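PDB 3GO9: insulinase family protease from Yersinia pestis, which is a predicted protease of the insulinase (M16) family, though its sequence lacks the complete zinc-binding motif of active members. Local coordinates for residues A384-T388 with D389-S393; R395-S398 with Q399-V403. All blocks are in the same frame, centred on the assembly; numbering follows the deposited sequence.

Contact 1: residues A384-T388 with D389-S393; sequences ARTDT and DILMS. With ZN (zinc ion), chain B.
D387 and D389 meet at a zinc ion. D387 chelates it with both oxygens, OD1 and OD2 each 2.5 Å from the zinc. D389 adds a single oxygen, OD2, at 2.4 Å from the metal. The two carboxylate planes are turned 67° apart. D387 OD1 and D389 OD2 are only 2.9 Å apart, and the shared cation should offset their mutual repulsion. Two waters, D99 and E101 complete the site. R102 forms a salt bridge with D389 OD1, the oxygen turned away from the metal.

D387 is also the N-cap of helix 388-401. Its OD1 accepts from D389 N at 3.0 Å, met from above the carboxylate plane. CG lies anti to the backbone N (chi1 -172°), which brings OD1 to the amide of D389. One oxygen thus serves both metal and helix end. The first helical bonds follow: L391 N to D387 O at 3.1 Å and M392 N to T388 O. I390 N adds a weak bond to D387 O.

Outside the cap, T386 turns its methyl to the helix. CG2 touches I390 CG2 at 3.5 Å, the two side chains crossing at about a right angle. L391 CD2 reaches the same methyl at 3.8 Å. The hydroxyl of T386 is bonded instead to T382 O, one turn back in helix 379-384.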
loop_
_atom_site.group_PDB
_atom_site.type_symbol
_atom_site.label_atom_id
_atom_site.label_comp_id
_atom_site.label_asym_id
_atom_site.label_seq_id
_atom_site.Cartn_x
_atom_site.Cartn_y
_atom_site.Cartn_z
ATOM N N ALA A 384 11.197 9.708 15.788
ATOM C CA ALA A 384 12.365 9.100 16.442
ATOM C C ALA A 384 12.172 7.663 16.847
ATOM O O ALA A 384 13.151 6.901 16.935
ATOM C CB ALA A 384 12.733 9.886 17.669
ATOM N N ARG A 385 10.936 7.300 17.118
ATOM C CA ARG A 385 10.568 5.986 17.635
ATOM C C ARG A 385 10.186 5.031 16.488
ATOM O O ARG A 385 9.773 3.909 16.755
ATOM C CB ARG A 385 9.411 6.101 18.624
ATOM C CG ARG A 385 9.756 6.868 19.909
ATOM C CD ARG A 385 8.499 7.285 20.727
ATOM N NE ARG A 385 7.683 6.124 21.080
ATOM C CZ ARG A 385 7.675 5.482 22.263
ATOM N NH1 ARG A 385 6.890 4.411 22.419
ATOM N NH2 ARG A 385 8.425 5.875 23.296
ATOM N N THR A 386 10.317 5.486 15.252
ATOM C CA THR A 386 9.854 4.703 14.084
ATOM C C THR A 386 10.954 3.767 13.537
ATOM O O THR A 386 12.018 4.176 13.071
ATOM C CB THR A 386 9.306 5.603 12.979
ATOM O OG1 THR A 386 8.246 6.416 13.528
ATOM C CG2 THR A 386 8.709 4.789 11.820
ATOM N N ASP A 387 10.631 2.476 13.598
ATOM C CA ASP A 387 11.471 1.371 13.090
ATOM C C ASP A 387 11.763 1.615 11.582
ATOM O O ASP A 387 10.949 2.084 10.813
ATOM C CB ASP A 387 10.635 0.098 13.275
ATOM C CG ASP A 387 11.361 -1.214 12.996
ATOM O OD1 ASP A 387 12.185 -1.281 12.092
ATOM O OD2 ASP A 387 11.011 -2.212 13.668
ATOM N N THR A 388 12.985 1.296 11.190
ATOM C CA THR A 388 13.409 1.381 9.777
ATOM C C THR A 388 12.451 0.672 8.810
ATOM O O THR A 388 12.220 1.153 7.729
ATOM C CB THR A 388 14.841 0.870 9.588
ATOM O OG1 THR A 388 14.946 -0.428 10.179
ATOM C CG2 THR A 388 15.868 1.823 10.235
ATOM N N ASP A 389 11.857 -0.442 9.213
ATOM C CA ASP A 389 10.893 -1.066 8.295
ATOM C C ASP A 389 9.608 -0.274 8.044
ATOM O O ASP A 389 8.994 -0.352 6.966
ATOM C CB ASP A 389 10.588 -2.502 8.666
ATOM C CG ASP A 389 9.591 -2.636 9.803
ATOM O OD1 ASP A 389 8.395 -2.500 9.562
ATOM O OD2 ASP A 389 10.036 -2.852 10.923
ATOM N N ILE A 390 9.188 0.522 9.037
ATOM C CA ILE A 390 8.048 1.400 8.897
ATOM C C ILE A 390 8.380 2.604 8.016
ATOM O O ILE A 390 7.567 2.988 7.125
ATOM C CB ILE A 390 7.440 1.818 10.267
ATOM C CG1 ILE A 390 6.919 0.562 10.986
ATOM C CG2 ILE A 390 6.303 2.871 10.053
ATOM C CD1 ILE A 390 6.570 0.799 12.460
ATOM N N LEU A 391 9.571 3.196 8.229
ATOM C CA LEU A 391 10.050 4.231 7.334
ATOM C C LEU A 391 10.033 3.713 5.887
ATOM O O LEU A 391 9.677 4.450 4.948
ATOM C CB LEU A 391 11.466 4.692 7.726
ATOM C CG LEU A 391 11.631 5.328 9.088
ATOM C CD1 LEU A 391 13.140 5.610 9.417
ATOM C CD2 LEU A 391 10.792 6.609 9.220
HETATM N N MSE A 392 10.490 2.476 5.712
HETATM C CA MSE A 392 10.554 1.883 4.370
HETATM C C MSE A 392 9.175 1.697 3.785
HETATM O O MSE A 392 8.951 2.078 2.623
HETATM C CB MSE A 392 11.337 0.571 4.350
HETATM C CG MSE A 392 11.321 -0.087 3.015
HETATM SE SE MSE A 392 12.350 0.979 1.685
HETATM C CE MSE A 392 14.107 0.382 2.210
ATOM N N SER A 393 8.246 1.082 4.541
ATOM C CA SER A 393 6.923 0.823 3.985
ATOM C C SER A 393 6.192 2.104 3.663
ATOM O O SER A 393 5.442 2.175 2.697
ATOM C CB SER A 393 6.107 -0.131 4.843
ATOM O OG SER A 393 5.996 0.363 6.135
HETATM ZN ZN ZN B . 12.034 -3.747 11.948
HETATM O O HOH W 1 13.593 -2.958 10.376
HETATM O O HOH W 2 13.920 -3.682 13.479
#

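Contact 2: residues R395-S398 with Q399-V403; sequences RLRS and QQSGV
R395 and Q399 lie one turn apart on helix 388-401, near its C-terminal end, where the helix closes in a Schellman-like turn with a 6-to-1 backbone bond. Their flat ends lie nearly parallel, with the guanidinium and amide planes 3° apart. The end of the Q399 side chain lies over one face of the guanidinium, and the two chains run obliquely to each other. R395 reaches this place because its chain bends at chi2 (66°). The guanidinium is held by outside partners: NH1 forms a salt bridge with D405, NH2 bonds to Q38, and W26 makes a cation-pi contact. These partners should limit its rotation.

Q400 lies beside L396 in the next pair along the helix. Its CG packs 3.3 Å from L396 O, and its chain then runs out extended. Both side chains also touch I55 of strand 50-56. The backbone bonds continue through this turn, from Q399 N to R395 O, Q400 N to L396 O and S401 N to R397 O.

The chain then leaves the helix. G402 is the first residue with non-helical angles, and its phi is positive (63°). This turn brings V403 back to S398. V403 N donates to S398 O at 3.1 Å, the 6-to-1 bond, in the carbonyl plane and on a lone pair. The side chain of S398 returns the bond: OG is anti to the backbone N (chi1 -179°) and so faces the departing chain. S398 OG donates to V403 O at 2.5 Å, an unusually short distance to be read with caution, and the hydroxyl stands 31° from the carbonyl plane.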
loop_
_atom_site.group_PDB
_atom_site.type_symbol
_atom_site.label_atom_id
_atom_site.label_comp_id
_atom_site.label_asym_id
_atom_site.label_seq_id
_atom_site.Cartn_x
_atom_site.Cartn_y
_atom_site.Cartn_z
ATOM N N ARG A 395 7.634 4.913 2.665
ATOM C CA ARG A 395 8.191 5.412 1.416
ATOM C C ARG A 395 7.644 4.648 0.209
ATOM O O ARG A 395 7.267 5.280 -0.768
ATOM C CB ARG A 395 9.718 5.318 1.421
ATOM C CG ARG A 395 10.344 5.931 0.167
ATOM C CD ARG A 395 10.156 7.391 0.042
ATOM N NE ARG A 395 11.017 7.939 -1.006
ATOM C CZ ARG A 395 11.145 9.248 -1.250
ATOM N NH1 ARG A 395 10.504 10.163 -0.495
ATOM N NH2 ARG A 395 11.949 9.666 -2.232
ATOM N N LEU A 396 7.597 3.309 0.280
ATOM C CA LEU A 396 7.071 2.524 -0.857
ATOM C C LEU A 396 5.597 2.883 -1.087
ATOM O O LEU A 396 5.137 2.997 -2.224
ATOM C CB LEU A 396 7.212 1.034 -0.611
ATOM C CG LEU A 396 8.623 0.466 -0.577
ATOM C CD1 LEU A 396 8.636 -1.036 -0.738
ATOM C CD2 LEU A 396 9.575 1.131 -1.595
ATOM N N ARG A 397 4.857 3.092 -0.015
ATOM C CA ARG A 397 3.442 3.464 -0.177
ATOM C C ARG A 397 3.317 4.803 -0.856
ATOM O O ARG A 397 2.549 4.979 -1.814
ATOM C CB ARG A 397 2.712 3.458 1.123
ATOM C CG ARG A 397 1.191 3.707 0.937
ATOM C CD ARG A 397 0.390 3.469 2.246
ATOM N NE ARG A 397 1.038 2.468 3.108
ATOM C CZ ARG A 397 1.627 2.698 4.293
ATOM N NH1 ARG A 397 2.186 1.670 4.941
ATOM N NH2 ARG A 397 1.658 3.910 4.856
ATOM N N SER A 398 4.164 5.741 -0.451
ATOM C CA SER A 398 4.204 7.031 -1.095
ATOM C C SER A 398 4.522 6.940 -2.572
ATOM O O SER A 398 3.894 7.602 -3.412
ATOM C CB SER A 398 5.236 7.909 -0.388
ATOM O OG SER A 398 5.297 9.195 -0.966
ATOM N N GLN A 399 5.492 6.111 -2.903
ATOM C CA GLN A 399 6.007 6.016 -4.236
ATOM C C GLN A 399 4.977 5.265 -5.112
ATOM O O GLN A 399 4.676 5.690 -6.251
ATOM C CB GLN A 399 7.322 5.247 -4.225
ATOM C CG GLN A 399 8.495 5.997 -3.555
ATOM C CD GLN A 399 9.296 6.801 -4.532
ATOM O OE1 GLN A 399 9.288 8.050 -4.484
ATOM N NE2 GLN A 399 9.972 6.122 -5.424
ATOM N N GLN A 400 4.439 4.170 -4.593
ATOM C CA GLN A 400 3.611 3.255 -5.417
ATOM C C GLN A 400 2.231 3.794 -5.624
ATOM O O GLN A 400 1.647 3.585 -6.703
ATOM C CB GLN A 400 3.549 1.844 -4.808
ATOM C CG GLN A 400 4.900 1.105 -4.898
ATOM C CD GLN A 400 4.803 -0.346 -4.495
ATOM O OE1 GLN A 400 4.632 -0.638 -3.327
ATOM N NE2 GLN A 400 4.975 -1.280 -5.478
ATOM N N SER A 401 1.700 4.491 -4.624
ATOM C CA SER A 401 0.321 4.957 -4.648
ATOM C C SER A 401 0.221 6.416 -4.989
ATOM O O SER A 401 -0.893 6.957 -5.143
ATOM C CB SER A 401 -0.321 4.763 -3.301
ATOM O OG SER A 401 -0.381 3.383 -2.991
ATOM N N GLY A 402 1.369 7.062 -5.122
ATOM C CA GLY A 402 1.417 8.470 -5.408
ATOM C C GLY A 402 0.812 9.361 -4.346
ATOM O O GLY A 402 -0.049 10.187 -4.636
ATOM N N VAL A 403 1.263 9.203 -3.111
ATOM C CA VAL A 403 0.810 10.019 -1.985
ATOM C C VAL A 403 2.068 10.751 -1.461
ATOM O O VAL A 403 2.966 10.135 -0.878
ATOM C CB VAL A 403 0.196 9.169 -0.862
ATOM C CG1 VAL A 403 -0.339 10.059 0.229
ATOM C CG2 VAL A 403 -0.941 8.311 -1.427
#

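Overall arrangement
Reading from the N terminus, contact 1 holds the loop between helix 379-384 and helix 388-401. There residues 384-388 turn into the start of helix 388-401. Contact 2, residues 395-403, follows one residue later on the same helix and ends where the chain leaves it. The two are in series, so they neither nest nor cross, and their centres are 15 Å apart. Each closes only a local turn, one at each end of the helix. Contact 1 joins the helix to strands 50-56 and 212-218 and, through the zinc, to D99 and E101. Contact 2 joins it to strand 50-56 again and, at its far end, to V323 and W277.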